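Local coordinates for glutathione peroxidase-like peroxiredoxin HYR1 (Saccharomyces cerevisiae, PDB 3CMI), which reduces hydroperoxides with thioredoxin as electron donor and senses peroxide stress, passing the oxidising signal to the transcription activator YAP1, at residues A[13-18]-A[112-117]; A[18-23]-A[98-103]; A[51-56]-A[154-159]. All blocks are in the same frame, centred on the assembly; numbering follows the deposited sequence.

Interaction 1: residues A[13-18]-A[112-117]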
loop_
_atom_site.group_PDB
_atom_site.type_symbol
_atom_site.label_atom_id
_atom_site.label_comp_id
_atom_site.label_asym_id
_atom_site.label_seq_id
_atom_site.Cartn_x
_atom_site.Cartn_y
_atom_site.Cartn_z
ATOM N N TYR A 13 9.329 -9.305 2.611
ATOM C CA TYR A 13 8.742 -10.589 2.237
ATOM C C TYR A 13 8.432 -11.467 3.446
ATOM O O TYR A 13 7.741 -12.478 3.317
ATOM C CB TYR A 13 9.630 -11.331 1.231
ATOM C CG TYR A 13 9.808 -10.607 -0.090
ATOM C CD1 TYR A 13 8.713 -10.070 -0.770
ATOM C CD2 TYR A 13 11.070 -10.472 -0.664
ATOM C CE1 TYR A 13 8.872 -9.408 -1.986
ATOM C CE2 TYR A 13 11.241 -9.812 -1.880
ATOM C CZ TYR A 13 10.138 -9.282 -2.533
ATOM O OH TYR A 13 10.302 -8.633 -3.735
ATOM N N LYS A 14 8.937 -11.063 4.611
ATOM C CA LYS A 14 8.669 -11.744 5.880
ATOM C C LYS A 14 7.293 -11.380 6.447
ATOM O O LYS A 14 6.746 -12.105 7.279
ATOM C CB LYS A 14 9.757 -11.412 6.906
ATOM C CG LYS A 14 11.071 -12.159 6.716
ATOM C CD LYS A 14 12.215 -11.410 7.388
ATOM C CE LYS A 14 13.530 -12.170 7.297
ATOM N NZ LYS A 14 13.718 -13.105 8.448
ATOM N N LEU A 15 6.750 -10.254 5.987
ATOM C CA LEU A 15 5.448 -9.748 6.425
ATOM C C LEU A 15 4.298 -10.666 6.028
ATOM O O LEU A 15 4.255 -11.169 4.907
ATOM C CB LEU A 15 5.202 -8.361 5.830
ATOM C CG LEU A 15 5.607 -7.062 6.541
ATOM C CD1 LEU A 15 6.571 -7.237 7.722
ATOM C CD2 LEU A 15 6.145 -6.044 5.519
ATOM N N ALA A 16 3.367 -10.870 6.955
ATOM C CA ALA A 16 2.170 -11.654 6.681
ATOM C C ALA A 16 0.964 -11.083 7.437
ATOM O O ALA A 16 0.559 -11.629 8.473
ATOM C CB ALA A 16 2.396 -13.136 7.034
ATOM N N PRO A 17 0.385 -9.978 6.922
ATOM C CA PRO A 17 -0.813 -9.408 7.537
ATOM C C PRO A 17 -2.029 -10.308 7.341
ATOM O O PRO A 17 -2.062 -11.116 6.406
ATOM C CB PRO A 17 -1.009 -8.104 6.764
ATOM C CG PRO A 17 -0.410 -8.383 5.420
ATOM C CD PRO A 17 0.804 -9.207 5.735
ATOM N N VAL A 18 -3.016 -10.163 8.215
ATOM C CA VAL A 18 -4.262 -10.917 8.100
ATOM C C VAL A 18 -5.112 -10.321 6.969
ATOM O O VAL A 18 -5.269 -9.105 6.892
ATOM C CB VAL A 18 -5.046 -10.902 9.434
ATOM C CG1 VAL A 18 -6.301 -11.726 9.323
ATOM C CG2 VAL A 18 -4.178 -11.421 10.584
ATOM N N ASP A 112 0.198 -1.946 12.964
ATOM C CA ASP A 112 0.474 -3.219 12.299
ATOM C C ASP A 112 1.936 -3.287 11.871
ATOM O O ASP A 112 2.481 -2.286 11.398
ATOM C CB ASP A 112 -0.432 -3.401 11.076
ATOM C CG ASP A 112 -0.396 -4.819 10.525
ATOM O OD1 ASP A 112 -1.181 -5.673 10.991
ATOM O OD2 ASP A 112 0.412 -5.080 9.609
ATOM N N PRO A 113 2.578 -4.461 12.048
ATOM C CA PRO A 113 3.951 -4.694 11.586
ATOM C C PRO A 113 4.257 -4.244 10.152
ATOM O O PRO A 113 5.384 -3.846 9.879
ATOM C CB PRO A 113 4.100 -6.211 11.715
ATOM C CG PRO A 113 3.252 -6.540 12.903
ATOM C CD PRO A 113 2.046 -5.640 12.765
ATOM N N VAL A 114 3.276 -4.304 9.251
ATOM C CA VAL A 114 3.477 -3.854 7.867
ATOM C C VAL A 114 3.792 -2.360 7.857
ATOM O O VAL A 114 4.687 -1.907 7.142
ATOM C CB VAL A 114 2.247 -4.149 6.962
ATOM C CG1 VAL A 114 2.342 -3.406 5.616
ATOM C CG2 VAL A 114 2.088 -5.657 6.736
ATOM N N TYR A 115 3.057 -1.607 8.670
ATOM C CA TYR A 115 3.229 -0.167 8.734
ATOM C C TYR A 115 4.432 0.252 9.567
ATOM O O TYR A 115 5.055 1.285 9.285
ATOM C CB TYR A 115 1.922 0.531 9.121
ATOM C CG TYR A 115 1.062 0.726 7.892
ATOM C CD1 TYR A 115 1.020 1.956 7.241
ATOM C CD2 TYR A 115 0.349 -0.340 7.336
ATOM C CE1 TYR A 115 0.262 2.131 6.085
ATOM C CE2 TYR A 115 -0.414 -0.176 6.173
ATOM C CZ TYR A 115 -0.453 1.058 5.556
ATOM O OH TYR A 115 -1.204 1.230 4.415
ATOM N N LYS A 116 4.781 -0.564 10.560
ATOM C CA LYS A 116 6.040 -0.376 11.276
ATOM C C LYS A 116 7.208 -0.459 10.286
ATOM O O LYS A 116 8.059 0.431 10.247
ATOM C CB LYS A 116 6.201 -1.414 12.393
ATOM C CG LYS A 116 7.343 -1.114 13.354
ATOM C CD LYS A 116 7.511 -2.218 14.388
ATOM C CE LYS A 116 8.660 -1.923 15.340
ATOM N NZ LYS A 116 8.755 -2.942 16.440
ATOM N N PHE A 117 7.224 -1.520 9.477
ATOM C CA PHE A 117 8.277 -1.717 8.481
ATOM C C PHE A 117 8.327 -0.606 7.432
ATOM O O PHE A 117 9.404 -0.090 7.129
ATOM C CB PHE A 117 8.159 -3.082 7.790
ATOM C CG PHE A 117 9.020 -3.204 6.561
ATOM C CD1 PHE A 117 10.397 -3.407 6.674
ATOM C CD2 PHE A 117 8.463 -3.078 5.294
ATOM C CE1 PHE A 117 11.199 -3.504 5.539
ATOM C CE2 PHE A 117 9.257 -3.168 4.152
ATOM C CZ PHE A 117 10.625 -3.386 4.275
#

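Interaction 2: residues A[18-23]-A[98-103]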
loop_
_atom_site.group_PDB
_atom_site.type_symbol
_atom_site.label_atom_id
_atom_site.label_comp_id
_atom_site.label_asym_id
_atom_site.label_seq_id
_atom_site.Cartn_x
_atom_site.Cartn_y
_atom_site.Cartn_z
ATOM N N VAL A 18 -3.016 -10.163 8.215
ATOM C CA VAL A 18 -4.262 -10.917 8.100
ATOM C C VAL A 18 -5.112 -10.321 6.969
ATOM O O VAL A 18 -5.269 -9.105 6.892
ATOM C CB VAL A 18 -5.046 -10.902 9.434
ATOM C CG1 VAL A 18 -6.301 -11.726 9.323
ATOM C CG2 VAL A 18 -4.178 -11.421 10.584
ATOM N N ASP A 19 -5.655 -11.169 6.095
ATOM C CA ASP A 19 -6.484 -10.664 4.997
ATOM C C ASP A 19 -7.936 -10.430 5.431
ATOM O O ASP A 19 -8.279 -10.620 6.604
ATOM C CB ASP A 19 -6.367 -11.533 3.723
ATOM C CG ASP A 19 -7.162 -12.846 3.795
ATOM O OD1 ASP A 19 -7.080 -13.627 2.821
ATOM O OD2 ASP A 19 -7.864 -13.112 4.797
ATOM N N LYS A 20 -8.767 -10.008 4.479
ATOM C CA LYS A 20 -10.183 -9.703 4.708
ATOM C C LYS A 20 -10.977 -10.896 5.261
ATOM O O LYS A 20 -11.890 -10.712 6.070
ATOM C CB LYS A 20 -10.813 -9.209 3.400
ATOM C CG LYS A 20 -12.128 -8.449 3.548
ATOM C CD LYS A 20 -12.783 -8.186 2.189
ATOM C CE LYS A 20 -13.473 -9.431 1.646
ATOM N NZ LYS A 20 -14.302 -9.151 0.435
ATOM N N LYS A 21 -10.627 -12.108 4.827
ATOM C CA LYS A 21 -11.277 -13.337 5.310
ATOM C C LYS A 21 -10.666 -13.840 6.633
ATOM O O LYS A 21 -11.030 -14.911 7.134
ATOM C CB LYS A 21 -11.211 -14.449 4.250
ATOM C CG LYS A 21 -11.704 -14.077 2.838
ATOM C CD LYS A 21 -13.227 -14.131 2.715
ATOM C CE LYS A 21 -13.681 -14.154 1.253
ATOM N NZ LYS A 21 -14.052 -15.537 0.773
ATOM N N GLY A 22 -9.735 -13.065 7.192
ATOM C CA GLY A 22 -9.079 -13.426 8.446
ATOM C C GLY A 22 -7.972 -14.455 8.280
ATOM O O GLY A 22 -7.600 -15.136 9.247
ATOM N N GLN A 23 -7.435 -14.555 7.051
ATOM C CA GLN A 23 -6.383 -15.534 6.760
ATOM C C GLN A 23 -5.041 -14.842 6.471
ATOM O O GLN A 23 -5.019 -13.713 5.941
ATOM C CB GLN A 23 -6.777 -16.436 5.583
ATOM C CG GLN A 23 -7.997 -17.353 5.845
ATOM C CD GLN A 23 -7.860 -18.228 7.160
ATOM O OE1 GLN A 23 -6.682 -18.672 7.356
ATOM N NE2 GLN A 23 -8.996 -18.157 8.120
ATOM N N PHE A 98 -8.512 -5.748 -6.207
ATOM C CA PHE A 98 -7.181 -6.023 -5.677
ATOM C C PHE A 98 -7.274 -6.437 -4.206
ATOM O O PHE A 98 -8.292 -6.174 -3.566
ATOM C CB PHE A 98 -6.247 -4.818 -5.876
ATOM C CG PHE A 98 -6.770 -3.527 -5.309
ATOM C CD1 PHE A 98 -6.627 -3.229 -3.952
ATOM C CD2 PHE A 98 -7.367 -2.584 -6.140
ATOM C CE1 PHE A 98 -7.094 -2.023 -3.433
ATOM C CE2 PHE A 98 -7.837 -1.379 -5.628
ATOM C CZ PHE A 98 -7.701 -1.098 -4.270
ATOM N N PRO A 99 -6.226 -7.097 -3.667
ATOM C CA PRO A 99 -6.305 -7.606 -2.287
ATOM C C PRO A 99 -6.611 -6.547 -1.225
ATOM O O PRO A 99 -5.908 -5.540 -1.117
ATOM C CB PRO A 99 -4.918 -8.220 -2.056
ATOM C CG PRO A 99 -4.443 -8.571 -3.423
ATOM C CD PRO A 99 -4.935 -7.447 -4.289
ATOM N N ILE A 100 -7.676 -6.797 -0.464
ATOM C CA ILE A 100 -8.055 -5.992 0.695
ATOM C C ILE A 100 -7.806 -6.822 1.953
ATOM O O ILE A 100 -8.128 -8.008 2.003
ATOM C CB ILE A 100 -9.542 -5.531 0.612
ATOM C CG1 ILE A 100 -9.780 -4.640 -0.622
ATOM C CG2 ILE A 100 -10.003 -4.849 1.907
ATOM C CD1 ILE A 100 -9.096 -3.265 -0.592
ATOM N N MET A 101 -7.216 -6.196 2.965
ATOM C CA MET A 101 -6.818 -6.901 4.179
ATOM C C MET A 101 -7.812 -6.648 5.305
ATOM O O MET A 101 -8.736 -5.852 5.148
ATOM C CB MET A 101 -5.412 -6.458 4.603
ATOM C CG MET A 101 -4.335 -6.597 3.526
ATOM S SD MET A 101 -3.822 -8.302 3.213
ATOM C CE MET A 101 -4.731 -8.659 1.715
ATOM N N LYS A 102 -7.622 -7.343 6.431
ATOM C CA LYS A 102 -8.339 -7.052 7.672
ATOM C C LYS A 102 -8.023 -5.624 8.149
ATOM O O LYS A 102 -6.901 -5.130 7.961
ATOM C CB LYS A 102 -7.949 -8.072 8.757
ATOM C CG LYS A 102 -8.742 -7.987 10.061
ATOM C CD LYS A 102 -8.196 -8.961 11.113
ATOM C CE LYS A 102 -8.822 -8.731 12.492
ATOM N NZ LYS A 102 -8.044 -9.391 13.590
ATOM N N LYS A 103 -9.017 -4.975 8.760
ATOM C CA LYS A 103 -8.852 -3.635 9.333
ATOM C C LYS A 103 -7.717 -3.603 10.362
ATOM O O LYS A 103 -7.595 -4.501 11.195
ATOM C CB LYS A 103 -10.164 -3.146 9.963
ATOM C CG LYS A 103 -10.123 -1.696 10.471
ATOM C CD LYS A 103 -11.385 -1.320 11.252
ATOM C CE LYS A 103 -11.349 -1.803 12.704
ATOM N NZ LYS A 103 -10.373 -1.043 13.544
HETATM O O HOH W 1 -4.402 -6.743 7.917
#

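Interaction 3: residues A[51-56]-A[154-159]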
loop_
_atom_site.group_PDB
_atom_site.type_symbol
_atom_site.label_atom_id
_atom_site.label_comp_id
_atom_site.label_asym_id
_atom_site.label_seq_id
_atom_site.Cartn_x
_atom_site.Cartn_y
_atom_site.Cartn_z
ATOM N N LYS A 51 -11.982 4.211 -7.235
ATOM C CA LYS A 51 -12.068 4.111 -8.687
ATOM C C LYS A 51 -10.698 4.291 -9.343
ATOM O O LYS A 51 -10.338 3.534 -10.245
ATOM C CB LYS A 51 -13.074 5.117 -9.252
ATOM C CG LYS A 51 -14.530 4.688 -9.124
ATOM C CD LYS A 51 -15.424 5.484 -10.066
ATOM C CE LYS A 51 -16.884 5.094 -9.900
ATOM N NZ LYS A 51 -17.759 5.699 -10.945
ATOM N N GLU A 52 -9.939 5.285 -8.877
ATOM C CA GLU A 52 -8.597 5.550 -9.400
ATOM C C GLU A 52 -7.620 4.406 -9.112
ATOM O O GLU A 52 -6.811 4.050 -9.970
ATOM C CB GLU A 52 -8.043 6.885 -8.880
ATOM C CG GLU A 52 -8.574 8.112 -9.619
ATOM C CD GLU A 52 -7.613 9.301 -9.596
ATOM O OE1 GLU A 52 -8.087 10.450 -9.432
ATOM O OE2 GLU A 52 -6.387 9.097 -9.755
ATOM N N LEU A 53 -7.704 3.835 -7.910
ATOM C CA LEU A 53 -6.871 2.695 -7.529
ATOM C C LEU A 53 -7.188 1.472 -8.378
ATOM O O LEU A 53 -6.279 0.805 -8.874
ATOM C CB LEU A 53 -7.050 2.360 -6.046
ATOM C CG LEU A 53 -6.459 3.342 -5.031
ATOM C CD1 LEU A 53 -7.061 3.092 -3.662
ATOM C CD2 LEU A 53 -4.934 3.263 -4.994
ATOM N N GLU A 54 -8.480 1.192 -8.539
ATOM C CA GLU A 54 -8.954 0.078 -9.359
ATOM C C GLU A 54 -8.501 0.212 -10.814
ATOM O O GLU A 54 -8.114 -0.779 -11.438
ATOM C CB GLU A 54 -10.480 -0.044 -9.263
ATOM C CG GLU A 54 -11.105 -1.233 -10.018
ATOM C CD GLU A 54 -10.665 -2.603 -9.505
ATOM O OE1 GLU A 54 -10.985 -3.600 -10.177
ATOM O OE2 GLU A 54 -10.006 -2.698 -8.447
ATOM N N ALA A 55 -8.532 1.440 -11.338
ATOM C CA ALA A 55 -8.069 1.721 -12.692
ATOM C C ALA A 55 -6.575 1.420 -12.836
ATOM O O ALA A 55 -6.149 0.840 -13.830
ATOM C CB ALA A 55 -8.377 3.172 -13.088
ATOM N N LEU A 56 -5.790 1.814 -11.834
ATOM C CA LEU A 56 -4.358 1.524 -11.799
ATOM C C LEU A 56 -4.120 0.017 -11.811
ATOM O O LEU A 56 -3.308 -0.491 -12.591
ATOM C CB LEU A 56 -3.733 2.139 -10.542
ATOM C CG LEU A 56 -2.220 2.368 -10.482
ATOM C CD1 LEU A 56 -1.789 3.462 -11.460
ATOM C CD2 LEU A 56 -1.816 2.726 -9.055
ATOM N N THR A 154 -1.839 12.879 -3.427
ATOM C CA THR A 154 -1.307 12.518 -4.740
ATOM C C THR A 154 -2.166 11.403 -5.309
ATOM O O THR A 154 -2.331 10.353 -4.686
ATOM C CB THR A 154 0.218 12.156 -4.764
ATOM O OG1 THR A 154 0.410 10.786 -5.126
ATOM C CG2 THR A 154 0.891 12.449 -3.461
ATOM N N LYS A 155 -2.735 11.663 -6.481
ATOM C CA LYS A 155 -3.675 10.747 -7.109
ATOM C C LYS A 155 -2.941 9.515 -7.643
ATOM O O LYS A 155 -1.807 9.629 -8.110
ATOM C CB LYS A 155 -4.468 11.456 -8.209
ATOM C CG LYS A 155 -4.923 12.868 -7.831
ATOM C CD LYS A 155 -6.415 13.097 -8.083
ATOM C CE LYS A 155 -7.262 12.620 -6.891
ATOM N NZ LYS A 155 -8.708 12.982 -7.022
ATOM N N PRO A 156 -3.569 8.325 -7.536
ATOM C CA PRO A 156 -2.939 7.086 -7.990
ATOM C C PRO A 156 -2.443 7.158 -9.434
ATOM O O PRO A 156 -1.355 6.665 -9.734
ATOM C CB PRO A 156 -4.066 6.052 -7.851
ATOM C CG PRO A 156 -4.902 6.579 -6.749
ATOM C CD PRO A 156 -4.901 8.070 -6.954
ATOM N N SER A 157 -3.227 7.783 -10.310
ATOM C CA SER A 157 -2.860 7.963 -11.718
ATOM C C SER A 157 -1.515 8.681 -11.902
ATOM O O SER A 157 -0.780 8.402 -12.852
ATOM C CB SER A 157 -3.967 8.721 -12.456
ATOM O OG SER A 157 -4.205 9.989 -11.858
ATOM N N SER A 158 -1.195 9.595 -10.987
ATOM C CA SER A 158 0.060 10.356 -11.035
ATOM C C SER A 158 1.316 9.494 -10.831
ATOM O O SER A 158 2.434 9.927 -11.135
ATOM C CB SER A 158 0.023 11.482 -10.005
ATOM O OG SER A 158 -0.875 12.500 -10.418
ATOM N N LEU A 159 1.108 8.281 -10.320
ATOM C CA LEU A 159 2.169 7.319 -10.021
ATOM C C LEU A 159 2.461 6.360 -11.178
ATOM O O LEU A 159 3.381 5.540 -11.085
ATOM C CB LEU A 159 1.766 6.485 -8.794
ATOM C CG LEU A 159 2.189 6.819 -7.358
ATOM C CD1 LEU A 159 2.244 8.316 -7.046
ATOM C CD2 LEU A 159 1.285 6.072 -6.365
#

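Interaction 1: residues A[13-18]-A[112-117]
Leu15 meets two residues one helical turn apart, Val114 with its branch carbon CG and Phe117 with the methyl CD2. Its CG lies 3.8 Å from Val114 CG2, while CD2 points to the Phe117 ring, 3.8 Å from Phe117 CD2. Here the methyl approaches the ring obliquely. The other methyl, CD1, lies 4.2 Å from Pro113 O at the start of the helix.

Val114 serves a second neighbour with the same methyl. Pro17 brings its ring across CG2 at about a right angle, and Pro17 CD stands 3.9 Å from Val114 CG2, with CB and CG of that ring at a similar distance. CG2 can sit between Leu15 and Pro17 because it is the branch beside the backbone N, anti to the carbonyl carbon, whereas CG1 takes the place anti to N (chi1 167°).

In this thioredoxin-like fold an irregular N-terminal segment thus lies along the first turn of helix 113-121. Asp112 is the N-cap of that helix: its OD2 accepts from Val114 N at 3.0 Å, 31° out of the carboxylate plane on the anti side. The capping bond probably helps to set the first turn, on which Val114 sits. Further out, strand 65-72 contributes Phe70 against both Pro17 and Val114, and backbone hydrogen bonds tie Leu15 to Phe27 and Pro17 to Phe25.

Interaction 2: residues A[18-23]-A[98-103]
Val18 and Lys102 lie side by side with their side chains pointing the same way, beside a backbone bridge that joins two otherwise irregular segments. Lys102 holds CG anti to its N (chi1 -173°) and stays extended from there, which carries its methylenes along the valine: Lys102 CD is 3.8 Å from Val18 CG1. The hydrocarbon part of the lysine thereby makes the contact, and its end leads away from the turn.

Met101 behaves differently. Folded at chi2 and chi3, its chain curls back against Asp19, with Met101 CE 3.9 Å from Asp19 CB. Asp19 itself turns its carboxylate inward to its own chain. With CG between N and the carbonyl carbon (chi1 77°), OD2 receives Gln23 N at 2.7 Å, from above the carboxylate plane. This bond spans the type I turn from Asp19 to Gly22, where the positive phi of Gly22 suits a residue without a side chain. Lys20 brings its CB to 3.3 Å from Ile100 O before its chain bends away at chi3.

Two backbone bonds, one on either side of the pair, make the Asp19-Met101 bridge: Lys102 N gives to Val18 O at 3.0 Å, and Lys20 N gives to Ile100 O at 3.2 Å, the latter more bent. A water donates to both Val18 O and Lys102 O, so Val18 O has two donors.

Segment 98-103 also runs beside strand 65-72, with backbone bonds from Pro99 and Met101 to Gly69; there Met101 packs on Ile68 and Phe70, while Phe98 reaches Leu53 on helix 47-60.

Interaction 3: residues A[51-56]-A[154-159]
Glu52 sets its CG beside the backbone N (chi1 -80°) and then extends, so that its carboxylate leaves helix 47-60 and arrives where Lys155, Pro156 and Ser157 follow one another. Ser157 places OG between its N and carbonyl carbon (chi1 58°), and from there the hydroxyl donates to Glu52 OE2 at 3.2 Å, meeting it from above the carboxylate plane. Ser157 N adds a weak bond of 3.5 Å to the same oxygen, nearly straight at 167°. The other oxygen faces Lys155, whose chain bends at chi2 and chi3 and ends in a salt bridge, with Lys155 NZ 3.6 Å from Glu52 OE1. One carboxylate therefore takes a charge and two donors from three atoms of the loop, which would be expected to stabilise its ionised form.

Pro156 lies between these polar groups and the leucines. Its CD comes to 3.3 Å from Glu52 OE2, its CG lies 3.8 Å from Leu53 CD2, and Leu56 CD1 packs against the carbonyl, 3.7 Å from Pro156 O. Leu53 meets the ring at about a right angle.

The 3-10 segment 156-159 is the short lead into helix 160-167, and it here lies against helix 47-60. Toward the sheet, Leu53 and Leu159 both touch Leu36 of strand 34-41, while Pro156 and Leu159 rest on Lys137 of strand 137-140.

In the fold
The three contacts show how chemistry follows depth. Interaction 1 is mostly buried and joined by apolar side chains, whereas interaction 2 lies at the surface and is joined chiefly by backbone bonds, with a bridging water and lysine methylenes beside them; interaction 3, partly buried, combines an apolar side with a charged one. Interactions 1 and 2 share Val18 and touch where Pro17 CG meets Met101 SD, so one N-terminal segment is held in succession by helix 113-121 and by segment 98-103. Segment 98-103 also touches interaction 3, through Phe98 against Leu53 and Glu54. Interactions 1 and 3 do not meet: their centres are about 23 Å apart, on opposite sides of the chain's centre.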